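Local coordinates for KaiC-like domain-containing protein (Pyrococcus horikoshii, PDB 2EKD) that is of unknown function but probably adopts a KaiC-like fold related to the P-loop NTPases, at residues 51-56 against 81-86; 43-48 against 70-75. All coordinates share one frame; numbering follows the deposited sequence.

Interaction 1: residues 51-56 against 81-86; sequences TYYEFY and KDIGRV
Tyr52, Tyr53 and Tyr56, on the first turns of helix 51-61, meet Lys81 and Ile83 of the loop that leads into strand 85-90, the edge strand, within this chain, of the sheet of an alpha/beta fold consistent with the P-loop NTPases. No hydrogen bond joins the segments, which bury 321 Å², mostly between three tyrosine rings and the side chains of Lys81 and Ile83. Tyr52 turns the edge of its ring to the loop: CD2 lies 3.6 Å from Ile83 O, in the plane of the ring, while CE2 touches Ile83 CG2. The Tyr52 hydroxyl is bonded to Leu69 O. Tyr53 lays one face under Lys81, whose CG stands 3.8 Å from the ring centroid and 16° off the normal, a CH-pi contact. Bends at chi2 and chi4 fold the lysine chain back, bringing NZ to 4.0 Å from the same centroid as an off-centre cation-pi partner; NZ also bonds to Asn142 OD1 of the second subunit. At the edge of the Tyr53 ring, in its plane, sits Ile83 CG1. Replacing Tyr53 by alanine would probably strip the lysine chain of the ring face it lies on, opening a gap beside CG and leaving NZ with Asn142 but no cation-pi partner. Tyr56, one turn on, presents a face to Ile83, and its hydroxyl reaches Glu70 OE2. Ile83 thus touches all three rings: CG2, anti to the backbone N, lies against Tyr52 and also reaches Tyr56, and CG1 (chi1 -63°) runs past Tyr53, carrying CD1 over the Tyr56 face, 4.1 Å from the centroid.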
# COMPACT_ATOMS: atom_id res chain seq x y z
N THR F 51 3.88 11.34 28.92
CA THR F 51 4.13 9.91 28.79
C THR F 51 4.62 9.32 30.11
O THR F 51 4.35 8.16 30.42
CB THR F 51 5.16 9.63 27.67
OG1 THR F 51 4.68 10.21 26.44
CG2 THR F 51 5.37 8.13 27.48
N TYR F 52 5.32 10.12 30.91
CA TYR F 52 5.82 9.64 32.19
C TYR F 52 4.64 9.27 33.09
O TYR F 52 4.65 8.23 33.76
CB TYR F 52 6.70 10.71 32.85
CG TYR F 52 7.49 10.21 34.05
CD1 TYR F 52 8.02 8.92 34.08
CD2 TYR F 52 7.76 11.06 35.13
CE1 TYR F 52 8.80 8.49 35.15
CE2 TYR F 52 8.54 10.64 36.21
CZ TYR F 52 9.06 9.35 36.21
OH TYR F 52 9.87 8.93 37.24
N TYR F 53 3.61 10.11 33.08
CA TYR F 53 2.41 9.84 33.87
C TYR F 53 1.82 8.47 33.48
O TYR F 53 1.40 7.71 34.35
CB TYR F 53 1.36 10.94 33.63
CG TYR F 53 -0.00 10.60 34.19
CD1 TYR F 53 -0.26 10.66 35.56
CD2 TYR F 53 -1.03 10.15 33.35
CE1 TYR F 53 -1.50 10.29 36.09
CE2 TYR F 53 -2.27 9.77 33.87
CZ TYR F 53 -2.50 9.84 35.24
OH TYR F 53 -3.70 9.41 35.75
N GLU F 54 1.79 8.17 32.18
CA GLU F 54 1.24 6.89 31.71
C GLU F 54 2.08 5.71 32.20
O GLU F 54 1.53 4.69 32.63
CB GLU F 54 1.15 6.87 30.18
CG GLU F 54 0.44 8.09 29.59
CD GLU F 54 0.30 8.05 28.07
OE1 GLU F 54 1.21 7.53 27.39
OE2 GLU F 54 -0.72 8.56 27.56
N PHE F 55 3.41 5.83 32.13
CA PHE F 55 4.30 4.76 32.60
C PHE F 55 4.12 4.59 34.11
O PHE F 55 4.03 3.47 34.62
CB PHE F 55 5.77 5.09 32.31
CG PHE F 55 6.23 4.68 30.94
CD1 PHE F 55 5.56 5.10 29.81
CD2 PHE F 55 7.37 3.90 30.79
CE1 PHE F 55 6.01 4.74 28.53
CE2 PHE F 55 7.83 3.54 29.53
CZ PHE F 55 7.14 3.96 28.40
N TYR F 56 4.06 5.72 34.80
CA TYR F 56 3.88 5.75 36.25
C TYR F 56 2.59 5.05 36.68
O TYR F 56 2.59 4.21 37.57
CB TYR F 56 3.86 7.20 36.72
CG TYR F 56 3.49 7.41 38.16
CD1 TYR F 56 4.44 7.31 39.17
CD2 TYR F 56 2.18 7.76 38.51
CE1 TYR F 56 4.10 7.55 40.49
CE2 TYR F 56 1.83 7.99 39.83
CZ TYR F 56 2.80 7.89 40.82
OH TYR F 56 2.46 8.15 42.13
N LYS F 81 0.09 16.47 33.22
CA LYS F 81 0.28 15.66 34.41
C LYS F 81 1.68 15.74 35.00
O LYS F 81 2.65 15.27 34.41
CB LYS F 81 -0.06 14.20 34.12
CG LYS F 81 -1.54 13.91 34.00
CD LYS F 81 -2.11 14.38 32.68
CE LYS F 81 -3.59 14.08 32.60
NZ LYS F 81 -3.88 12.66 32.95
N ASP F 82 1.76 16.32 36.19
CA ASP F 82 3.03 16.47 36.90
C ASP F 82 3.40 15.26 37.75
O ASP F 82 2.74 14.96 38.75
CB ASP F 82 2.97 17.71 37.79
CG ASP F 82 3.45 18.96 37.08
OD1 ASP F 82 3.25 19.08 35.86
OD2 ASP F 82 4.03 19.84 37.76
N ILE F 83 4.45 14.55 37.33
CA ILE F 83 4.94 13.39 38.06
C ILE F 83 6.44 13.61 38.25
O ILE F 83 7.16 13.92 37.30
CB ILE F 83 4.73 12.08 37.28
CG1 ILE F 83 3.23 11.83 37.08
CG2 ILE F 83 5.37 10.92 38.03
CD1 ILE F 83 2.47 11.58 38.39
N GLY F 84 6.90 13.45 39.49
CA GLY F 84 8.31 13.65 39.79
C GLY F 84 8.61 15.10 40.11
O GLY F 84 7.70 15.92 40.17
N ARG F 85 9.88 15.42 40.32
CA ARG F 85 10.29 16.79 40.64
C ARG F 85 10.55 17.56 39.36
O ARG F 85 11.62 17.45 38.77
CB ARG F 85 11.56 16.78 41.50
CG ARG F 85 11.41 16.05 42.82
CD ARG F 85 12.74 15.98 43.56
NE ARG F 85 12.65 15.18 44.78
CZ ARG F 85 13.69 14.88 45.55
NH1 ARG F 85 14.90 15.31 45.24
NH2 ARG F 85 13.51 14.14 46.64
N VAL F 86 9.56 18.34 38.93
CA VAL F 86 9.74 19.11 37.70
C VAL F 86 10.73 20.27 37.88
O VAL F 86 10.53 21.17 38.68
CB VAL F 86 8.37 19.67 37.29
CG1 VAL F 86 8.51 20.55 36.06
CG2 VAL F 86 7.41 18.53 36.99

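Interaction 2: residues 43-48 against 70-75; sequences IVVDDI and ENVQVI
Ile75 N gives Val45 O the middle hydrogen bond of a parallel strand pair, 44-48 beside 73-77, joined by a beta-alpha-beta crossover through helix 51-61 and the short helix 67-70, in the parallel part of the sheet. The bridges pair Val44 with Gln73, Val45 with Val74 and Asp46 with Ile75, and the short strand segments lie at 32° to each other. Three backbone donors are used across the pair. Val45 N gives to Gln73 O at 3.0 Å, in the carbonyl plane. The middle bond, Ile75 N to Val45 O, is 2.8 Å long with an N-H...O angle of 170°. Asp47 N gives the third to Ile75 O at 2.9 Å, bent to 148° and with the donor tilted from the carbonyl plane, and a backbone bond between Asp47 and Met77 carries the ladder on. Each of these three acceptors also receives a CA-H...O contact, from Val44, Val74 and Asp46 respectively. The alternate backbone groups of strand 44-48 serve strand 114-119: Val44 bonds with Ile115, and Asp46 with Pro117 and Leu119. Both carboxylates are buried, yet supplied with partners. With CG anti to its backbone N, Asp47 accepts from Tyr52 N at OD1 and forms a salt bridge to Lys76 NZ through OD2, while its CB packs on Val74 CG1. Asp46, on the sheet face shared by Val44, Gln73 and Ile75, has weak hydrogen bonds to Tyr102 OH and Asn116 ND2. Its side chain runs alongside that of Ile75 and points the same way, bringing Asp46 OD1 to 3.4 Å from Ile75 CB.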
# COMPACT_ATOMS: atom_id res chain seq x y z
N ILE F 43 19.16 10.46 38.17
CA ILE F 43 18.20 10.21 37.10
C ILE F 43 17.44 11.47 36.70
O ILE F 43 16.92 12.18 37.55
CB ILE F 43 17.14 9.17 37.52
CG1 ILE F 43 17.78 7.81 37.81
CG2 ILE F 43 16.07 9.05 36.43
CD1 ILE F 43 18.31 7.09 36.59
N VAL F 44 17.39 11.76 35.40
CA VAL F 44 16.64 12.90 34.90
C VAL F 44 15.79 12.42 33.73
O VAL F 44 16.30 11.91 32.73
CB VAL F 44 17.55 14.04 34.42
CG1 VAL F 44 16.71 15.16 33.82
CG2 VAL F 44 18.36 14.58 35.58
N VAL F 45 14.48 12.57 33.87
CA VAL F 45 13.54 12.14 32.85
C VAL F 45 13.02 13.30 31.99
O VAL F 45 12.62 14.34 32.51
CB VAL F 45 12.32 11.44 33.51
CG1 VAL F 45 11.30 11.04 32.44
CG2 VAL F 45 12.77 10.21 34.30
N ASP F 46 13.05 13.12 30.68
CA ASP F 46 12.51 14.11 29.77
C ASP F 46 11.12 13.55 29.44
O ASP F 46 10.99 12.56 28.72
CB ASP F 46 13.36 14.25 28.51
CG ASP F 46 14.70 14.92 28.79
OD1 ASP F 46 14.73 15.84 29.63
OD2 ASP F 46 15.71 14.54 28.17
N ASP F 47 10.10 14.18 30.00
CA ASP F 47 8.73 13.74 29.83
C ASP F 47 7.99 14.48 28.71
O ASP F 47 7.56 15.63 28.87
CB ASP F 47 8.01 13.90 31.17
CG ASP F 47 6.56 13.50 31.11
OD1 ASP F 47 6.15 12.82 30.14
OD2 ASP F 47 5.82 13.86 32.05
N ILE F 48 7.84 13.80 27.58
CA ILE F 48 7.15 14.39 26.44
C ILE F 48 5.67 14.02 26.45
O ILE F 48 5.31 12.84 26.51
CB ILE F 48 7.76 13.92 25.10
CG1 ILE F 48 9.25 14.26 25.05
CG2 ILE F 48 7.04 14.58 23.94
CD1 ILE F 48 10.01 13.58 23.90
N GLU F 70 8.63 9.20 41.73
CA GLU F 70 8.12 10.50 42.17
C GLU F 70 9.24 11.44 42.62
O GLU F 70 9.09 12.65 42.59
CB GLU F 70 7.14 10.32 43.33
CG GLU F 70 5.84 9.65 42.97
CD GLU F 70 5.01 9.35 44.20
OE1 GLU F 70 4.91 10.23 45.08
OE2 GLU F 70 4.44 8.23 44.28
N ASN F 71 10.38 10.87 43.01
CA ASN F 71 11.48 11.67 43.51
C ASN F 71 12.62 11.98 42.54
O ASN F 71 13.63 12.55 42.95
CB ASN F 71 12.05 11.03 44.78
CG ASN F 71 11.01 10.93 45.88
OD1 ASN F 71 10.44 11.93 46.31
ND2 ASN F 71 10.75 9.71 46.33
N VAL F 72 12.48 11.62 41.27
CA VAL F 72 13.54 11.92 40.31
C VAL F 72 13.24 13.28 39.70
O VAL F 72 12.11 13.76 39.78
CB VAL F 72 13.60 10.87 39.19
CG1 VAL F 72 13.83 9.49 39.78
CG2 VAL F 72 12.32 10.90 38.36
N GLN F 73 14.24 13.90 39.09
CA GLN F 73 14.05 15.20 38.47
C GLN F 73 13.45 15.00 37.07
O GLN F 73 13.79 14.04 36.37
CB GLN F 73 15.38 15.95 38.38
CG GLN F 73 16.11 16.04 39.72
CD GLN F 73 17.38 16.87 39.65
OE1 GLN F 73 17.35 18.09 39.81
NE2 GLN F 73 18.50 16.21 39.38
N VAL F 74 12.57 15.91 36.68
CA VAL F 74 11.90 15.80 35.39
C VAL F 74 11.85 17.10 34.59
O VAL F 74 11.63 18.18 35.15
CB VAL F 74 10.44 15.30 35.59
CG1 VAL F 74 9.70 15.29 34.26
CG2 VAL F 74 10.45 13.91 36.21
N ILE F 75 12.07 16.99 33.29
CA ILE F 75 12.00 18.12 32.38
C ILE F 75 10.80 17.81 31.48
O ILE F 75 10.86 16.92 30.64
CB ILE F 75 13.25 18.25 31.50
CG1 ILE F 75 14.47 18.55 32.37
CG2 ILE F 75 13.05 19.36 30.47
CD1 ILE F 75 15.75 18.73 31.58

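How the interactions relate
Interactions 1 and 2 lie with their centres about 8 Å apart and are joined by both chain and sheet. Strand 44-48 runs on into helix 51-61, and strand 73-77 into the loop and strand 85-90, so the segments alternate along the sequence. Edge strand 85-90 adds to strand 73-77 by probable hydrogen bonds, Arg85 N to Val72 O and Arg85 O to Val74 N, both 2.8 Å. The Tyr52 side chain connects the two contacts: beyond Ile83, it packs on Val72 and Val74, with Tyr52 OH 3.3 Å from Val72 CG2. Helix 51-61 therefore packs on the sheet face bearing Val45 and Val74.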